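Local coordinates for GrpB family protein (PDB 2NRK) that is of unknown function but belongs to the GrpB (UPF0157) family, which is probably related to the nucleotidyltransferases, at residues T9-A14 with V45-A50; K51-F56 with I97-H102; E79-F84 with Y91-P96; T132-L137 with D157-K162. All coordinates share one frame; numbering follows the deposited sequence. Where two conformers were deposited one is given.

Contacts 2 and 3 lie in one mixed sheet and touch: Thr100 and His101 of contact 2 both face Lys94 of contact 3. Contact 2 pairs parallel strands about 9 Å from the chain centre, measured from the centre of the contact. Contact 3 is the hairpin at one edge of that sheet, with a salt bridge between Glu79 and Arg93. Contact 1 lies farther out, where two loops meet through a single bridge and a tyrosine. Contact 4 is a surface contact between helices, its centre about 16 Å from that of the chain. It is made by aromatic and aliphatic groups, with no polar bond between the two segments. Leu48 of contact 1 packs on Tyr134 and Gly135 of contact 4.

Contact 1 of 4, residues T9-A14 with V45-A50; sequences TEYQPA and VPNLAA
Tyr11 lays its ring against the turn from Val45 to Leu48. Tyr11 CB starts beside Leu48 O and Asn47 CA, both at 3.5 Å. The first torsion sets CG anti to the backbone N (178°), beside the carbonyl carbon, where the ring meets the turn. Tyr11 CG lies 3.2 Å from Asn47 N, and this nitrogen sits over the ring centre. CD1 has Leu48 O at the ring edge. Farther out, Tyr11 CE1 comes 3.5 Å from Val45 O. Tyr11 CZ lies 3.7 Å from Pro46 CA, which makes a CH-pi contact over the same face as Asn47 N. Tyr11 OH lies 3.9 Å from Pro46 CA. The turn is type II, closed by a bond from Leu48 N to Val45 O.

Two backbone bonds join Thr9 and Ala50 in a lone antiparallel bridge. Ala50 N donates to Thr9 O over 2.9 Å, and Thr9 N to Ala50 O over 3.0 Å. A water links Glu10 OE1, Tyr11 N and Asn47 O. Glu10 OE2 forms a salt bridge with Lys139 of helix 128-142. Thr9 OG1 donates to Glu10 O and accepts from Gln12 NE2.

The loop before helix 14-30 is thus joined to the loop before strand 54-60 by two kinds of chemistry. Backbone bonds and a shared water satisfy peptide groups, while the aromatic face packs on the turn.

Contact 2 of 4, residues K51-F56 with I97-H102; sequences KPIIDF and IKRTHH
Ile53 presses its CG2 onto the face of the His102 ring, 3.6 Å from the centroid and 9° off the normal. This is the tight part. With CG1 beside the backbone N (chi1 -59°) and CG2 anti to it, CG2 meets the ring while Ile53 CD1 reaches Arg99 CG at 3.8 Å. Arg99 NH1 donates to His102 NE2 over 2.9 Å, which, with a water at ND1, would limit the turning of the ring. On the other face of the sheet, Phe56 CE2 meets the edge of the His101 ring, 3.6 Å from His101 CD2. Three backbone bonds hold the parallel pair: Ile54 N to Thr100 O, His102 N to Ile54 O and Phe56 N to His102 O.

The looser end is at Pro52, whose carbonyl reaches Arg99 O and Thr100 O through two waters. Away from it, the water at His102 ND1 also donates to Asp55 OD1, which is bonded to His104 too.

Strand 54-60 lies between strands 34-40 and 101-107. Helix 14-30 packs on Ile54 and Phe56, and a classic beta bulge at Thr100 and His101 faces Lys94 of strand 89-94.

Contact 3 of 4, residues E79-F84 with Y91-P96; sequences EYMGEF and YLRKGP
Glu79 and Arg93 form an antiparallel hydrogen-bonded pair, Tyr80 and Leu92 the non-hydrogen-bonded pair beside it, and Met81 N to Tyr91 O (2.8 Å) with Tyr91 N to Gly82 O carries the pairing on toward the loop of this beta hairpin.

Glu79 and Arg93 also meet through their side chains. Arg93 NE donates to Glu79 OE1 over 2.6 Å in a salt bridge, approaching from above the carboxylate plane. The two flat groups are turned 44° apart, and the bonds from NH2 are weak. Arg93 is extended from CG to NE and crosses Glu79, so that NE reaches OE1. Met81, a selenomethionine, bends over the guanidinium, its CE over one face and toward the rim, 3.3 Å from Arg93 NH2. Met81 CB meets the edge of the Tyr91 ring, 3.7 Å from Tyr91 CD2. The Phe84 and Tyr91 rings are near parallel (7°) but slid apart, so they barely overlap. On the other face of the sheet, Tyr80 CD1 packs on Leu92 CD2 at 3.3 Å.

Helix 70-75 meets that face through Phe73, which touches Tyr80 and Leu92. Tyr80 OH is bonded to Asp67. Strand 79-80 is the outermost here, and strand 101-107 flanks strand 89-94 on its other side.

Contact 4 of 4, residues T132-L137 with D157-K162; sequences TTYGTL and DAFIKK
Phe159 slides its ring partly past that of Tyr134, with Phe159 CE2 3.3 Å from Tyr134 CD1. This is an antiparallel helix pair, helix 128-142 against helix 157-171. The axes of the short segments approach to 11.4 Å and make an angle of 165°, and side chains such as Phe159 and Tyr134 span the distance between them. The two ring planes are 24° apart, with centroids 5.2 Å from each other, so the rings barely overlap.

Phe159 points toward the opposite helix, its CG anti to the backbone N (chi1 176°), and the Tyr134 ring lies beside it. Thr133 and Leu137, one turn apart, also meet Phe159. Thr133 CG2 touches Phe159 CE1 at 3.9 Å. Leu137 CD2 touches Phe159 CB, also at 3.9 Å, the leucine and phenylalanine chains running past each other in opposite directions.

Across the pair the contact is largely apolar, and the polar ends find partners elsewhere. Thr133 OG1 bonds to Ala129 O within its own helix. The Tyr134 ring also has Lys138 in a cation-pi contact and packs on Leu48 of the loop before strand 54-60. Tyr134 OH is hydrogen-bonded to Lys156 NZ and lies 3.5 Å from Ile160 CD1.

Contact 1 of 4, residues T9-A14 with V45-A50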
loop_
_atom_site.group_PDB
_atom_site.type_symbol
_atom_site.label_atom_id
_atom_site.label_comp_id
_atom_site.label_asym_id
_atom_site.label_seq_id
_atom_site.Cartn_x
_atom_site.Cartn_y
_atom_site.Cartn_z
ATOM N N THR A 9 -27.075 -3.218 13.285
ATOM C CA THR A 9 -27.445 -4.522 13.836
ATOM C C THR A 9 -26.216 -5.217 14.396
ATOM O O THR A 9 -25.087 -4.835 14.094
ATOM C CB THR A 9 -28.088 -5.446 12.763
ATOM O OG1 THR A 9 -27.077 -5.921 11.857
ATOM C CG2 THR A 9 -29.176 -4.691 11.980
ATOM N N GLU A 10 -26.429 -6.238 15.218
ATOM C CA GLU A 10 -25.320 -7.109 15.579
ATOM C C GLU A 10 -24.775 -7.729 14.289
ATOM O O GLU A 10 -25.456 -7.735 13.252
ATOM C CB GLU A 10 -25.761 -8.182 16.578
ATOM C CG GLU A 10 -26.104 -7.615 17.973
ATOM C CD GLU A 10 -25.010 -6.738 18.565
ATOM O OE1 GLU A 10 -23.828 -7.159 18.591
ATOM O OE2 GLU A 10 -25.326 -5.608 19.009
ATOM N N TYR A 11 -23.539 -8.196 14.343
ATOM C CA TYR A 11 -22.896 -8.789 13.172
ATOM C C TYR A 11 -23.788 -9.878 12.565
ATOM O O TYR A 11 -24.405 -10.656 13.291
ATOM C CB TYR A 11 -21.565 -9.410 13.587
ATOM C CG TYR A 11 -20.860 -10.077 12.444
ATOM C CD1 TYR A 11 -20.219 -9.314 11.469
ATOM C CD2 TYR A 11 -20.834 -11.466 12.324
ATOM C CE1 TYR A 11 -19.579 -9.911 10.397
ATOM C CE2 TYR A 11 -20.184 -12.071 11.271
ATOM C CZ TYR A 11 -19.580 -11.305 10.302
ATOM O OH TYR A 11 -18.924 -11.916 9.260
ATOM N N GLN A 12 -23.857 -9.915 11.234
ATOM C CA GLN A 12 -24.576 -10.984 10.534
ATOM C C GLN A 12 -23.597 -11.820 9.690
ATOM O O GLN A 12 -23.045 -11.312 8.718
ATOM C CB GLN A 12 -25.671 -10.396 9.638
ATOM C CG GLN A 12 -26.725 -9.572 10.388
ATOM C CD GLN A 12 -27.736 -8.921 9.450
ATOM O OE1 GLN A 12 -28.215 -9.557 8.509
ATOM N NE2 GLN A 12 -28.082 -7.652 9.714
ATOM N N PRO A 13 -23.375 -13.104 10.057
ATOM C CA PRO A 13 -22.462 -13.917 9.247
ATOM C C PRO A 13 -22.852 -13.954 7.781
ATOM O O PRO A 13 -21.973 -14.150 6.930
ATOM C CB PRO A 13 -22.596 -15.337 9.850
ATOM C CG PRO A 13 -23.070 -15.135 11.230
ATOM C CD PRO A 13 -23.894 -13.849 11.225
ATOM N N ALA A 14 -24.142 -13.750 7.489
ATOM C CA ALA A 14 -24.647 -13.744 6.125
ATOM C C ALA A 14 -24.059 -12.623 5.271
ATOM O O ALA A 14 -24.109 -12.708 4.035
ATOM C CB ALA A 14 -26.168 -13.638 6.110
ATOM N N VAL A 45 -15.642 -7.281 9.052
ATOM C CA VAL A 45 -14.946 -7.592 10.305
ATOM C C VAL A 45 -15.825 -8.546 11.106
ATOM O O VAL A 45 -16.855 -8.140 11.661
ATOM C CB VAL A 45 -14.683 -6.309 11.113
ATOM C CG1 VAL A 45 -13.965 -6.650 12.446
ATOM C CG2 VAL A 45 -13.848 -5.335 10.286
ATOM N N PRO A 46 -15.470 -9.837 11.134
ATOM C CA PRO A 46 -16.325 -10.728 11.891
ATOM C C PRO A 46 -16.611 -10.271 13.329
ATOM O O PRO A 46 -15.709 -9.808 14.049
ATOM C CB PRO A 46 -15.547 -12.061 11.880
ATOM C CG PRO A 46 -14.833 -12.012 10.510
ATOM C CD PRO A 46 -14.395 -10.550 10.412
ATOM N N ASN A 47 -17.888 -10.374 13.687
ATOM C CA ASN A 47 -18.417 -10.047 15.021
ATOM C C ASN A 47 -18.519 -8.544 15.336
ATOM O O ASN A 47 -18.845 -8.157 16.465
ATOM C CB ASN A 47 -17.697 -10.844 16.117
ATOM C CG ASN A 47 -17.653 -12.332 15.815
ATOM O OD1 ASN A 47 -18.644 -12.923 15.372
ATOM N ND2 ASN A 47 -16.505 -12.948 16.054
ATOM N N LEU A 48 -18.302 -7.705 14.333
ATOM C CA LEU A 48 -18.473 -6.264 14.528
ATOM C C LEU A 48 -19.915 -5.866 14.213
ATOM O O LEU A 48 -20.428 -6.176 13.144
ATOM C CB LEU A 48 -17.501 -5.473 13.627
ATOM C CG LEU A 48 -17.610 -3.948 13.649
ATOM C CD1 LEU A 48 -17.490 -3.351 15.069
ATOM C CD2 LEU A 48 -16.513 -3.387 12.696
ATOM N N ALA A 49 -20.561 -5.165 15.150
ATOM C CA ALA A 49 -21.875 -4.586 14.893
ATOM C C ALA A 49 -21.768 -3.543 13.773
ATOM O O ALA A 49 -20.780 -2.799 13.692
ATOM C CB ALA A 49 -22.440 -3.948 16.161
ATOM N N ALA A 50 -22.779 -3.461 12.914
ATOM C CA ALA A 50 -22.672 -2.594 11.733
ATOM C C ALA A 50 -24.019 -2.318 11.094
ATOM O O ALA A 50 -24.936 -3.096 11.237
ATOM C CB ALA A 50 -21.786 -3.258 10.674
HETATM O O HOH W 1 -22.015 -8.067 16.793
#

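Contact 2 of 4, residues K51-F56 with I97-H102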
loop_
_atom_site.group_PDB
_atom_site.type_symbol
_atom_site.label_atom_id
_atom_site.label_comp_id
_atom_site.label_asym_id
_atom_site.label_seq_id
_atom_site.Cartn_x
_atom_site.Cartn_y
_atom_site.Cartn_z
ATOM N N LYS A 51 -24.097 -1.236 10.337
ATOM C CA LYS A 51 -25.207 -1.065 9.408
ATOM C C LYS A 51 -25.093 -2.181 8.368
ATOM O O LYS A 51 -23.979 -2.482 7.913
ATOM C CB LYS A 51 -25.099 0.265 8.701
ATOM C CG LYS A 51 -25.405 1.409 9.650
ATOM C CD LYS A 51 -24.796 2.695 9.178
ATOM C CE LYS A 51 -25.508 3.295 7.992
ATOM N NZ LYS A 51 -25.775 4.762 8.284
ATOM N N PRO A 52 -26.223 -2.822 8.028
ATOM C CA PRO A 52 -26.188 -3.944 7.078
ATOM C C PRO A 52 -26.083 -3.476 5.632
ATOM O O PRO A 52 -26.997 -3.725 4.815
ATOM C CB PRO A 52 -27.523 -4.648 7.326
ATOM C CG PRO A 52 -28.419 -3.598 7.791
ATOM C CD PRO A 52 -27.581 -2.605 8.572
ATOM N N ILE A 53 -24.995 -2.766 5.344
ATOM C CA ILE A 53 -24.680 -2.277 4.008
ATOM C C ILE A 53 -23.296 -2.843 3.687
ATOM O O ILE A 53 -22.326 -2.593 4.418
ATOM C CB ILE A 53 -24.594 -0.728 3.951
ATOM C CG1 ILE A 53 -25.930 -0.104 4.400
ATOM C CG2 ILE A 53 -24.231 -0.271 2.548
ATOM C CD1 ILE A 53 -25.874 1.410 4.511
ATOM N N ILE A 54 -23.219 -3.638 2.625
ATOM C CA ILE A 54 -21.961 -4.313 2.306
ATOM C C ILE A 54 -21.092 -3.349 1.505
ATOM O O ILE A 54 -21.534 -2.848 0.464
ATOM C CB ILE A 54 -22.167 -5.590 1.451
ATOM C CG1 ILE A 54 -23.234 -6.551 2.029
ATOM C CG2 ILE A 54 -20.824 -6.322 1.237
ATOM C CD1 ILE A 54 -22.912 -7.095 3.400
ATOM N N ASP A 55 -19.865 -3.120 1.982
ATOM C CA ASP A 55 -18.873 -2.322 1.241
ATOM C C ASP A 55 -17.921 -3.187 0.436
ATOM O O ASP A 55 -17.315 -4.163 0.988
ATOM C CB ASP A 55 -18.031 -1.449 2.180
ATOM C CG ASP A 55 -18.867 -0.405 2.878
ATOM O OD1 ASP A 55 -19.179 0.616 2.240
ATOM O OD2 ASP A 55 -19.214 -0.626 4.069
ATOM N N PHE A 56 -17.755 -2.800 -0.827
ATOM C CA PHE A 56 -16.854 -3.457 -1.807
ATOM C C PHE A 56 -15.728 -2.527 -2.210
ATOM O O PHE A 56 -15.970 -1.335 -2.516
ATOM C CB PHE A 56 -17.616 -3.860 -3.089
ATOM C CG PHE A 56 -18.775 -4.776 -2.839
ATOM C CD1 PHE A 56 -18.660 -6.140 -3.094
ATOM C CD2 PHE A 56 -19.971 -4.289 -2.325
ATOM C CE1 PHE A 56 -19.716 -7.024 -2.807
ATOM C CE2 PHE A 56 -21.031 -5.162 -2.051
ATOM C CZ PHE A 56 -20.906 -6.539 -2.292
ATOM N N ILE A 97 -34.809 1.016 -3.372
ATOM C CA ILE A 97 -35.719 0.828 -2.236
ATOM C C ILE A 97 -34.999 0.976 -0.888
ATOM O O ILE A 97 -35.371 1.825 -0.075
ATOM C CB ILE A 97 -36.544 -0.489 -2.333
ATOM C CG1 ILE A 97 -37.472 -0.436 -3.553
ATOM C CG2 ILE A 97 -37.369 -0.709 -1.038
ATOM C CD1 ILE A 97 -37.794 -1.804 -4.168
ATOM N N LYS A 98 -33.969 0.167 -0.637
ATOM C CA LYS A 98 -33.190 0.380 0.580
ATOM C C LYS A 98 -31.694 0.227 0.298
ATOM O O LYS A 98 -31.316 -0.506 -0.617
ATOM C CB LYS A 98 -33.616 -0.561 1.698
ATOM C CG LYS A 98 -33.235 -1.984 1.498
ATOM C CD LYS A 98 -33.323 -2.728 2.820
ATOM C CE LYS A 98 -33.515 -4.209 2.578
ATOM N NZ LYS A 98 -33.617 -4.936 3.880
ATOM N N ARG A 99 -30.873 0.920 1.081
ATOM C CA ARG A 99 -29.421 0.895 0.867
ATOM C C ARG A 99 -28.857 -0.451 1.316
ATOM O O ARG A 99 -29.017 -0.819 2.489
ATOM C CB ARG A 99 -28.736 2.036 1.615
ATOM C CG ARG A 99 -27.339 2.303 1.140
ATOM C CD ARG A 99 -27.280 2.747 -0.346
ATOM N NE ARG A 99 -27.952 4.029 -0.597
ATOM C CZ ARG A 99 -27.439 5.222 -0.289
ATOM N NH1 ARG A 99 -26.236 5.322 0.296
ATOM N NH2 ARG A 99 -28.131 6.320 -0.573
ATOM N N THR A 100 -28.170 -1.150 0.400
ATOM C CA THR A 100 -27.673 -2.493 0.669
ATOM C C THR A 100 -26.200 -2.706 0.263
ATOM O O THR A 100 -25.539 -3.580 0.817
ATOM C CB THR A 100 -28.520 -3.570 -0.064
ATOM O OG1 THR A 100 -28.641 -3.229 -1.469
ATOM C CG2 THR A 100 -29.915 -3.671 0.564
ATOM N N HIS A 101 -25.739 -1.990 -0.758
ATOM C CA HIS A 101 -24.380 -2.230 -1.321
ATOM C C HIS A 101 -23.732 -0.894 -1.662
ATOM O O HIS A 101 -24.358 -0.044 -2.287
ATOM C CB HIS A 101 -24.409 -3.076 -2.607
ATOM C CG HIS A 101 -25.063 -4.417 -2.465
ATOM N ND1 HIS A 101 -26.432 -4.583 -2.424
ATOM C CD2 HIS A 101 -24.536 -5.660 -2.442
ATOM C CE1 HIS A 101 -26.715 -5.871 -2.346
ATOM N NE2 HIS A 101 -25.581 -6.549 -2.336
ATOM N N HIS A 102 -22.497 -0.702 -1.218
ATOM C CA HIS A 102 -21.691 0.490 -1.585
ATOM C C HIS A 102 -20.416 -0.059 -2.235
ATOM O O HIS A 102 -19.760 -0.943 -1.662
ATOM C CB HIS A 102 -21.292 1.287 -0.371
ATOM C CG HIS A 102 -22.409 2.091 0.205
ATOM N ND1 HIS A 102 -22.342 2.658 1.457
ATOM C CD2 HIS A 102 -23.622 2.412 -0.297
ATOM C CE1 HIS A 102 -23.460 3.318 1.695
ATOM N NE2 HIS A 102 -24.255 3.190 0.650
HETATM O O HOH W 2 -29.588 -2.672 4.292
HETATM O O HOH W 3 -26.865 -5.337 2.319
HETATM O O HOH W 4 -20.454 2.663 3.256
#

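Contact 3 of 4, residues E79-F84 with Y91-P96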
loop_
_atom_site.group_PDB
_atom_site.type_symbol
_atom_site.label_atom_id
_atom_site.label_comp_id
_atom_site.label_asym_id
_atom_site.label_seq_id
_atom_site.Cartn_x
_atom_site.Cartn_y
_atom_site.Cartn_z
ATOM N N GLU A 79 -26.938 3.019 -8.698
ATOM C CA GLU A 79 -26.730 4.384 -9.095
ATOM C C GLU A 79 -25.226 4.581 -9.282
ATOM O O GLU A 79 -24.423 4.272 -8.384
ATOM C CB GLU A 79 -27.182 5.352 -7.987
ATOM C CG GLU A 79 -28.620 5.613 -7.819
ATOM C CD GLU A 79 -28.793 6.736 -6.774
ATOM O OE1 GLU A 79 -28.750 6.422 -5.565
ATOM O OE2 GLU A 79 -28.902 7.907 -7.173
ATOM N N TYR A 80 -24.862 5.082 -10.451
ATOM C CA TYR A 80 -23.476 5.279 -10.834
ATOM C C TYR A 80 -23.073 6.698 -10.452
ATOM O O TYR A 80 -23.474 7.655 -11.117
ATOM C CB TYR A 80 -23.329 5.062 -12.337
ATOM C CG TYR A 80 -21.888 4.991 -12.776
ATOM C CD1 TYR A 80 -21.191 3.777 -12.725
ATOM C CD2 TYR A 80 -21.229 6.120 -13.263
ATOM C CE1 TYR A 80 -19.880 3.687 -13.127
ATOM C CE2 TYR A 80 -19.881 6.045 -13.672
ATOM C CZ TYR A 80 -19.226 4.822 -13.574
ATOM O OH TYR A 80 -17.917 4.744 -13.968
HETATM N N MSE A 81 -22.326 6.841 -9.361
HETATM C CA MSE A 81 -22.146 8.171 -8.750
HETATM C C MSE A 81 -20.882 8.929 -9.189
HETATM O O MSE A 81 -20.682 10.085 -8.775
HETATM C CB MSE A 81 -22.170 8.074 -7.203
HETATM C CG MSE A 81 -23.450 7.524 -6.544
HETATM SE SE MSE A 81 -25.009 8.434 -7.087
HETATM C CE MSE A 81 -24.831 10.062 -6.068
ATOM N N GLY A 82 -20.051 8.315 -10.040
ATOM C CA GLY A 82 -18.785 8.951 -10.410
ATOM C C GLY A 82 -17.851 9.036 -9.224
ATOM O O GLY A 82 -17.882 8.171 -8.324
ATOM N N GLU A 83 -17.046 10.094 -9.182
ATOM C CA GLU A 83 -16.115 10.265 -8.059
ATOM C C GLU A 83 -16.879 10.536 -6.764
ATOM O O GLU A 83 -16.430 10.120 -5.686
ATOM C CB GLU A 83 -15.146 11.412 -8.331
ATOM C CG GLU A 83 -14.176 11.129 -9.480
ATOM C CD GLU A 83 -13.137 12.228 -9.631
ATOM O OE1 GLU A 83 -13.469 13.416 -9.347
ATOM O OE2 GLU A 83 -12.002 11.912 -10.074
ATOM N N PHE A 84 -18.021 11.219 -6.875
ATOM C CA PHE A 84 -18.817 11.593 -5.681
ATOM C C PHE A 84 -17.913 12.202 -4.580
ATOM O O PHE A 84 -17.958 11.824 -3.393
ATOM C CB PHE A 84 -19.631 10.390 -5.168
ATOM C CG PHE A 84 -20.736 10.767 -4.223
ATOM C CD1 PHE A 84 -21.587 11.835 -4.513
ATOM C CD2 PHE A 84 -20.896 10.087 -3.021
ATOM C CE1 PHE A 84 -22.614 12.206 -3.626
ATOM C CE2 PHE A 84 -21.935 10.454 -2.130
ATOM C CZ PHE A 84 -22.786 11.512 -2.441
ATOM N N TYR A 91 -17.877 5.454 -7.587
ATOM C CA TYR A 91 -18.649 5.012 -6.451
ATOM C C TYR A 91 -20.013 4.542 -6.981
ATOM O O TYR A 91 -20.610 5.222 -7.830
ATOM C CB TYR A 91 -18.829 6.196 -5.499
ATOM C CG TYR A 91 -19.667 5.915 -4.267
ATOM C CD1 TYR A 91 -19.259 4.968 -3.332
ATOM C CD2 TYR A 91 -20.832 6.647 -4.009
ATOM C CE1 TYR A 91 -20.023 4.734 -2.155
ATOM C CE2 TYR A 91 -21.599 6.418 -2.837
ATOM C CZ TYR A 91 -21.181 5.445 -1.943
ATOM O OH TYR A 91 -21.949 5.225 -0.805
ATOM N N LEU A 92 -20.464 3.395 -6.494
ATOM C CA LEU A 92 -21.789 2.857 -6.842
ATOM C C LEU A 92 -22.560 2.625 -5.561
ATOM O O LEU A 92 -22.003 2.170 -4.569
ATOM C CB LEU A 92 -21.687 1.499 -7.557
ATOM C CG LEU A 92 -20.673 1.261 -8.684
ATOM C CD1 LEU A 92 -20.743 -0.188 -9.143
ATOM C CD2 LEU A 92 -20.962 2.170 -9.812
ATOM N N ARG A 93 -23.856 2.892 -5.599
ATOM C CA ARG A 93 -24.713 2.562 -4.467
ATOM C C ARG A 93 -26.002 1.965 -4.954
ATOM O O ARG A 93 -26.537 2.335 -6.021
ATOM C CB ARG A 93 -24.990 3.810 -3.598
ATOM C CG ARG A 93 -25.761 4.881 -4.304
ATOM C CD ARG A 93 -25.785 6.175 -3.448
ATOM N NE ARG A 93 -26.674 7.112 -4.092
ATOM C CZ ARG A 93 -26.749 8.403 -3.778
ATOM N NH1 ARG A 93 -25.969 8.883 -2.814
ATOM N NH2 ARG A 93 -27.585 9.181 -4.446
ATOM N N LYS A 94 -26.498 1.028 -4.162
ATOM C CA LYS A 94 -27.847 0.495 -4.382
ATOM C C LYS A 94 -28.451 0.008 -3.080
ATOM O O LYS A 94 -27.734 -0.197 -2.109
ATOM C CB LYS A 94 -27.809 -0.605 -5.449
ATOM C CG LYS A 94 -27.380 -1.975 -5.036
ATOM C CD LYS A 94 -27.580 -2.925 -6.236
ATOM C CE LYS A 94 -26.915 -4.254 -6.049
ATOM N NZ LYS A 94 -27.166 -5.327 -7.133
ATOM N N GLY A 95 -29.771 -0.180 -3.051
ATOM C CA GLY A 95 -30.624 -0.061 -4.216
ATOM C C GLY A 95 -31.567 1.095 -4.051
ATOM O O GLY A 95 -31.453 1.860 -3.088
ATOM N N PRO A 96 -32.549 1.211 -4.971
ATOM C CA PRO A 96 -33.457 2.342 -4.935
ATOM C C PRO A 96 -34.421 2.237 -3.750
ATOM O O PRO A 96 -34.771 3.258 -3.167
ATOM C CB PRO A 96 -34.200 2.244 -6.270
ATOM C CG PRO A 96 -34.174 0.811 -6.630
ATOM C CD PRO A 96 -32.877 0.262 -6.050
HETATM O O HOH W 5 -19.391 5.487 -10.395
#

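Contact 4 of 4, residues T132-L137 with D157-K162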
loop_
_atom_site.group_PDB
_atom_site.type_symbol
_atom_site.label_atom_id
_atom_site.label_comp_id
_atom_site.label_asym_id
_atom_site.label_seq_id
_atom_site.Cartn_x
_atom_site.Cartn_y
_atom_site.Cartn_z
ATOM N N THR A 132 -14.798 -3.864 19.331
ATOM C CA THR A 132 -15.879 -3.760 20.314
ATOM C C THR A 132 -16.134 -2.302 20.701
ATOM O O THR A 132 -17.287 -1.885 20.804
ATOM C CB THR A 132 -15.587 -4.644 21.523
ATOM O OG1 THR A 132 -15.546 -6.004 21.071
ATOM C CG2 THR A 132 -16.672 -4.473 22.596
ATOM N N THR A 133 -15.063 -1.521 20.847
ATOM C CA THR A 133 -15.183 -0.092 21.157
ATOM C C THR A 133 -15.951 0.602 20.044
ATOM O O THR A 133 -16.856 1.400 20.319
ATOM C CB THR A 133 -13.779 0.554 21.371
ATOM O OG1 THR A 133 -13.216 -0.033 22.539
ATOM C CG2 THR A 133 -13.881 2.064 21.613
ATOM N N TYR A 134 -15.600 0.259 18.803
ATOM C CA TYR A 134 -16.198 0.855 17.614
ATOM C C TYR A 134 -17.675 0.471 17.511
ATOM O O TYR A 134 -18.533 1.337 17.311
ATOM C CB TYR A 134 -15.449 0.352 16.401
ATOM C CG TYR A 134 -15.866 0.966 15.102
ATOM C CD1 TYR A 134 -16.333 2.266 15.038
ATOM C CD2 TYR A 134 -15.680 0.253 13.921
ATOM C CE1 TYR A 134 -16.682 2.841 13.800
ATOM C CE2 TYR A 134 -16.021 0.801 12.690
ATOM C CZ TYR A 134 -16.501 2.103 12.655
ATOM O OH TYR A 134 -16.811 2.613 11.423
ATOM N N GLY A 135 -17.978 -0.816 17.709
ATOM C CA GLY A 135 -19.380 -1.252 17.661
ATOM C C GLY A 135 -20.241 -0.597 18.725
ATOM O O GLY A 135 -21.396 -0.200 18.460
ATOM N N THR A 136 -19.680 -0.454 19.932
ATOM C CA THR A 136 -20.372 0.170 21.049
ATOM C C THR A 136 -20.659 1.635 20.722
ATOM O O THR A 136 -21.747 2.123 20.985
ATOM C CB THR A 136 -19.568 0.007 22.365
ATOM O OG1 THR A 136 -19.564 -1.383 22.716
ATOM C CG2 THR A 136 -20.201 0.798 23.519
ATOM N N LEU A 137 -19.682 2.318 20.144
ATOM C CA LEU A 137 -19.863 3.702 19.745
ATOM C C LEU A 137 -20.983 3.827 18.717
ATOM O O LEU A 137 -21.834 4.701 18.828
ATOM C CB LEU A 137 -18.563 4.286 19.197
ATOM C CG LEU A 137 -18.639 5.660 18.538
ATOM C CD1 LEU A 137 -19.153 6.694 19.559
ATOM C CD2 LEU A 137 -17.275 6.009 18.052
ATOM N N ASP A 157 -16.458 10.127 13.100
ATOM C CA ASP A 157 -15.374 10.484 12.172
ATOM C C ASP A 157 -13.992 10.542 12.825
ATOM O O ASP A 157 -13.017 10.016 12.271
ATOM C CB ASP A 157 -15.656 11.827 11.465
ATOM C CG ASP A 157 -14.576 12.196 10.444
ATOM O OD1 ASP A 157 -14.416 11.469 9.442
ATOM O OD2 ASP A 157 -13.869 13.212 10.639
ATOM N N ALA A 158 -13.922 11.188 13.988
ATOM C CA ALA A 158 -12.641 11.352 14.701
ATOM C C ALA A 158 -12.089 9.980 15.127
ATOM O O ALA A 158 -10.866 9.738 15.053
ATOM C CB ALA A 158 -12.810 12.275 15.920
ATOM N N PHE A 159 -12.986 9.100 15.575
ATOM C CA PHE A 159 -12.607 7.746 15.967
ATOM C C PHE A 159 -12.058 6.999 14.761
ATOM O O PHE A 159 -10.982 6.394 14.812
ATOM C CB PHE A 159 -13.801 6.984 16.552
ATOM C CG PHE A 159 -13.480 5.534 16.888
ATOM C CD1 PHE A 159 -12.840 5.207 18.079
ATOM C CD2 PHE A 159 -13.767 4.515 15.977
ATOM C CE1 PHE A 159 -12.546 3.870 18.400
ATOM C CE2 PHE A 159 -13.463 3.215 16.279
ATOM C CZ PHE A 159 -12.853 2.874 17.489
ATOM N N ILE A 160 -12.793 7.060 13.657
ATOM C CA ILE A 160 -12.337 6.367 12.443
ATOM C C ILE A 160 -10.954 6.863 11.985
ATOM O O ILE A 160 -10.088 6.046 11.656
ATOM C CB ILE A 160 -13.384 6.491 11.311
ATOM C CG1 ILE A 160 -14.605 5.639 11.680
ATOM C CG2 ILE A 160 -12.750 6.090 9.961
ATOM C CD1 ILE A 160 -15.882 5.987 10.833
ATOM N N LYS A 161 -10.736 8.177 11.948
ATOM C CA LYS A 161 -9.417 8.711 11.555
ATOM C C LYS A 161 -8.307 8.224 12.487
ATOM O O LYS A 161 -7.227 7.858 12.034
ATOM C CB LYS A 161 -9.415 10.246 11.483
ATOM C CG LYS A 161 -10.308 10.823 10.383
ATOM C CD LYS A 161 -9.620 10.951 9.035
ATOM C CE LYS A 161 -10.397 11.915 8.120
ATOM N NZ LYS A 161 -11.762 11.400 7.850
ATOM N N LYS A 162 -8.592 8.185 13.788
ATOM C CA LYS A 162 -7.597 7.701 14.752
ATOM C C LYS A 162 -7.237 6.239 14.446
ATOM O O LYS A 162 -6.051 5.849 14.399
ATOM C CB LYS A 162 -8.158 7.790 16.182
ATOM C CG LYS A 162 -7.195 7.212 17.211
ATOM C CD LYS A 162 -7.747 7.271 18.635
ATOM C CE LYS A 162 -6.561 7.200 19.600
ATOM N NZ LYS A 162 -6.901 6.969 20.993
#